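Local coordinates for thioesterase domain-containing protein (Chromobacterium violaceum, PDB 4RMM) that probably hydrolyses acyl-CoA thioesters, as a hotdog-fold member of the thioesterase superfamily whose own substrate is not established, at residues D96-G101 with V135-A140. Residues are numbered along the deposited sequence; the frame is centred on the assembly and turned at random.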
ATOM      1  N   ASP A  96      10.825  -1.774   2.682  1.00 41.35           N
ATOM      2  CA  ASP A  96      12.041  -1.885   1.883  1.00 40.74           C
ATOM      3  C   ASP A  96      11.905  -3.066   0.942  1.00 49.19           C
ATOM      4  O   ASP A  96      11.550  -4.155   1.357  1.00 38.65           O
ATOM      5  CB  ASP A  96      13.289  -2.101   2.751  1.00 41.12           C
ATOM      6  CG  ASP A  96      13.729  -0.845   3.458  1.00 63.12           C
ATOM      7  OD1 ASP A  96      13.345  -0.652   4.629  1.00 64.19           O
ATOM      8  OD2 ASP A  96      14.450  -0.039   2.832  1.00 74.79           O
ATOM      9  N   TYR A  97      12.184  -2.843  -0.330  1.00 37.63           N
ATOM     10  CA  TYR A  97      12.118  -3.887  -1.337  1.00 50.92           C
ATOM     11  C   TYR A  97      13.563  -4.306  -1.427  1.00 54.35           C
ATOM     12  O   TYR A  97      14.425  -3.512  -1.811  1.00 60.39           O
ATOM     13  CB  TYR A  97      11.613  -3.320  -2.666  1.00 50.25           C
ATOM     14  CG  TYR A  97      10.123  -3.016  -2.658  1.00 56.07           C
ATOM     15  CD1 TYR A  97       9.212  -3.900  -3.246  1.00 37.70           C
ATOM     16  CD2 TYR A  97       9.621  -1.854  -2.054  1.00 46.82           C
ATOM     17  CE1 TYR A  97       7.845  -3.640  -3.233  1.00 40.45           C
ATOM     18  CE2 TYR A  97       8.249  -1.580  -2.041  1.00 45.31           C
ATOM     19  CZ  TYR A  97       7.367  -2.482  -2.635  1.00 50.71           C
ATOM     20  OH  TYR A  97       6.007  -2.245  -2.648  1.00 39.97           O
ATOM     21  N   LEU A  98      13.815  -5.554  -1.041  1.00 51.29           N
ATOM     22  CA  LEU A  98      15.163  -6.116  -0.993  1.00 60.58           C
ATOM     23  C   LEU A  98      15.602  -6.895  -2.219  1.00 57.60           C
ATOM     24  O   LEU A  98      16.744  -6.791  -2.647  1.00 54.22           O
ATOM     25  CB  LEU A  98      15.277  -7.007   0.254  1.00 44.67           C
ATOM     26  CG  LEU A  98      14.939  -6.222   1.527  1.00 49.12           C
ATOM     27  CD1 LEU A  98      14.955  -7.134   2.715  1.00 52.80           C
ATOM     28  CD2 LEU A  98      15.939  -5.069   1.698  1.00 52.34           C
ATOM     29  N   ARG A  99      14.696  -7.677  -2.784  1.00 58.91           N
ATOM     30  CA  ARG A  99      15.033  -8.491  -3.936  1.00 68.78           C
ATOM     31  C   ARG A  99      13.844  -8.624  -4.859  1.00 62.52           C
ATOM     32  O   ARG A  99      12.706  -8.523  -4.439  1.00 51.46           O
ATOM     33  CB  ARG A  99      15.448  -9.896  -3.485  1.00 61.57           C
ATOM     34  CG  ARG A  99      16.398  -9.926  -2.302  1.00 66.30           C
ATOM     35  CD  ARG A  99      16.626 -11.350  -1.818  1.00 67.48           C
ATOM     36  NE  ARG A  99      17.778 -11.427  -0.925  1.00 75.53           N
ATOM     37  CZ  ARG A  99      17.824 -10.877   0.285  1.00 84.55           C
ATOM     38  NH1 ARG A  99      16.772 -10.211   0.754  1.00 84.06           N
ATOM     39  NH2 ARG A  99      18.925 -10.980   1.019  1.00 90.97           N
ATOM     40  N   PRO A 100      14.103  -8.869  -6.141  1.00 65.52           N
ATOM     41  CA  PRO A 100      12.997  -9.014  -7.083  1.00 61.04           C
ATOM     42  C   PRO A 100      12.143 -10.197  -6.637  1.00 67.90           C
ATOM     43  O   PRO A 100      12.593 -11.031  -5.857  1.00 85.33           O
ATOM     44  CB  PRO A 100      13.712  -9.287  -8.406  1.00 73.44           C
ATOM     45  CG  PRO A 100      15.037  -8.592  -8.223  1.00 70.69           C
ATOM     46  CD  PRO A 100      15.404  -8.958  -6.823  1.00 63.21           C
ATOM     47  N   GLY A 101      10.914 -10.268  -7.123  1.00 59.62           N
ATOM     48  CA  GLY A 101      10.063 -11.381  -6.762  1.00 58.31           C
ATOM     49  C   GLY A 101      10.219 -12.486  -7.791  1.00 59.69           C
ATOM     50  O   GLY A 101      10.540 -12.218  -8.953  1.00 68.03           O
ATOM     51  N   VAL A 135      11.898 -10.936   0.285  1.00 46.80           N
ATOM     52  CA  VAL A 135      11.664 -10.116  -0.886  1.00 46.40           C
ATOM     53  C   VAL A 135      11.493  -8.663  -0.413  1.00 47.33           C
ATOM     54  O   VAL A 135      11.928  -7.720  -1.073  1.00 43.39           O
ATOM     55  CB  VAL A 135      10.399 -10.588  -1.623  1.00 55.68           C
ATOM     56  CG1 VAL A 135       9.902  -9.513  -2.554  1.00 45.52           C
ATOM     57  CG2 VAL A 135      10.721 -11.860  -2.412  1.00 54.36           C
ATOM     58  N   ALA A 136      10.890  -8.514   0.761  1.00 36.66           N
ATOM     59  CA  ALA A 136      10.643  -7.210   1.365  1.00 47.24           C
ATOM     60  C   ALA A 136      10.345  -7.339   2.861  1.00 49.61           C
ATOM     61  O   ALA A 136       9.819  -8.357   3.325  1.00 43.59           O
ATOM     62  CB  ALA A 136       9.472  -6.529   0.661  1.00 43.92           C
ATOM     63  N   VAL A 137      10.720  -6.322   3.623  1.00 46.83           N
ATOM     64  CA  VAL A 137      10.430  -6.305   5.058  1.00 52.72           C
ATOM     65  C   VAL A 137       9.751  -4.966   5.362  1.00 60.64           C
ATOM     66  O   VAL A 137      10.178  -3.916   4.879  1.00 51.99           O
ATOM     67  CB  VAL A 137      11.708  -6.445   5.921  1.00 53.79           C
ATOM     68  CG1 VAL A 137      12.388  -7.818   5.655  1.00 42.05           C
ATOM     69  CG2 VAL A 137      12.660  -5.314   5.610  1.00 67.00           C
ATOM     70  N   ALA A 138       8.679  -5.003   6.143  1.00 39.41           N
ATOM     71  CA  ALA A 138       7.984  -3.770   6.486  1.00 41.57           C
ATOM     72  C   ALA A 138       7.873  -3.625   7.986  1.00 50.39           C
ATOM     73  O   ALA A 138       8.148  -4.567   8.737  1.00 48.11           O
ATOM     74  CB  ALA A 138       6.596  -3.750   5.865  1.00 33.60           C
ATOM     75  N   ARG A 139       7.472  -2.435   8.410  1.00 39.65           N
ATOM     76  CA  ARG A 139       7.277  -2.110   9.812  1.00 54.12           C
ATOM     77  C   ARG A 139       6.151  -1.077   9.929  1.00 62.22           C
ATOM     78  O   ARG A 139       6.052  -0.150   9.123  1.00 46.99           O
ATOM     79  CB  ARG A 139       8.579  -1.578  10.424  1.00 58.47           C
ATOM     80  CG  ARG A 139       9.702  -2.625  10.366  1.00 60.02           C
ATOM     81  CD  ARG A 139      10.840  -2.372  11.348  1.00 72.58           C
ATOM     82  NE  ARG A 139      11.955  -3.305  11.149  1.00 80.55           N
ATOM     83  CZ  ARG A 139      12.712  -3.338  10.054  1.00 80.96           C
ATOM     84  NH1 ARG A 139      12.475  -2.494   9.060  1.00 82.14           N
ATOM     85  NH2 ARG A 139      13.708  -4.211   9.950  1.00 92.34           N
ATOM     86  N   ALA A 140       5.298  -1.269  10.925  1.00 42.55           N
ATOM     87  CA  ALA A 140       4.161  -0.391  11.149  1.00 61.57           C
ATOM     88  C   ALA A 140       3.878  -0.160  12.633  1.00 44.49           C
ATOM     89  O   ALA A 140       4.089  -1.049  13.455  1.00 49.41           O
ATOM     90  CB  ALA A 140       2.940  -0.987  10.475  1.00 53.09           C
TER
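Asp96 and Val137 form a hydrogen-bonded antiparallel pair: Asp96 N gives a bond to Val137 O at 3.1 Å, with 169° at the hydrogen. Val137 N returns one to Asp96 O at 3.2 Å. Tyr97 and Ala136 follow as a non-hydrogen-bonded pair, where Ala136 CA also makes a CA-H...O contact with Asp96 O. After Tyr97 strand 89-97 ends, and Val135 O accepts two bonds, from Leu98 N at 2.9 Å and Arg99 N at 3.3 Å, both reaching it from one face of its carbonyl plane.

Followed outward, Leu98 starts with CB 3.7 Å from that same Val135 O. Its CG sits beside the backbone N (chi1 -57°), anti to the carbonyl carbon, and from there CD1 reaches Val137, 4.0 Å from CG1 and 4.1 Å from CG2, the two side chains crossing at about a right angle. Val135, just before strand 136-143, packs on backbone through CG1, 3.5 Å from Arg99 O.

Val135 and Ala136 both face Ala126 of strand 119-127, a classic beta bulge. Strand 136-143 runs between strands 119-127 and 89-97, hydrogen-bonded to both, in the hotdog sheet, which continues antiparallel past Asp96 into the second subunit, while Tyr97 OH is hydrogen-bonded to Ile66 N, just before helix 67-80, and to Glu71 OE2 of that second subunit.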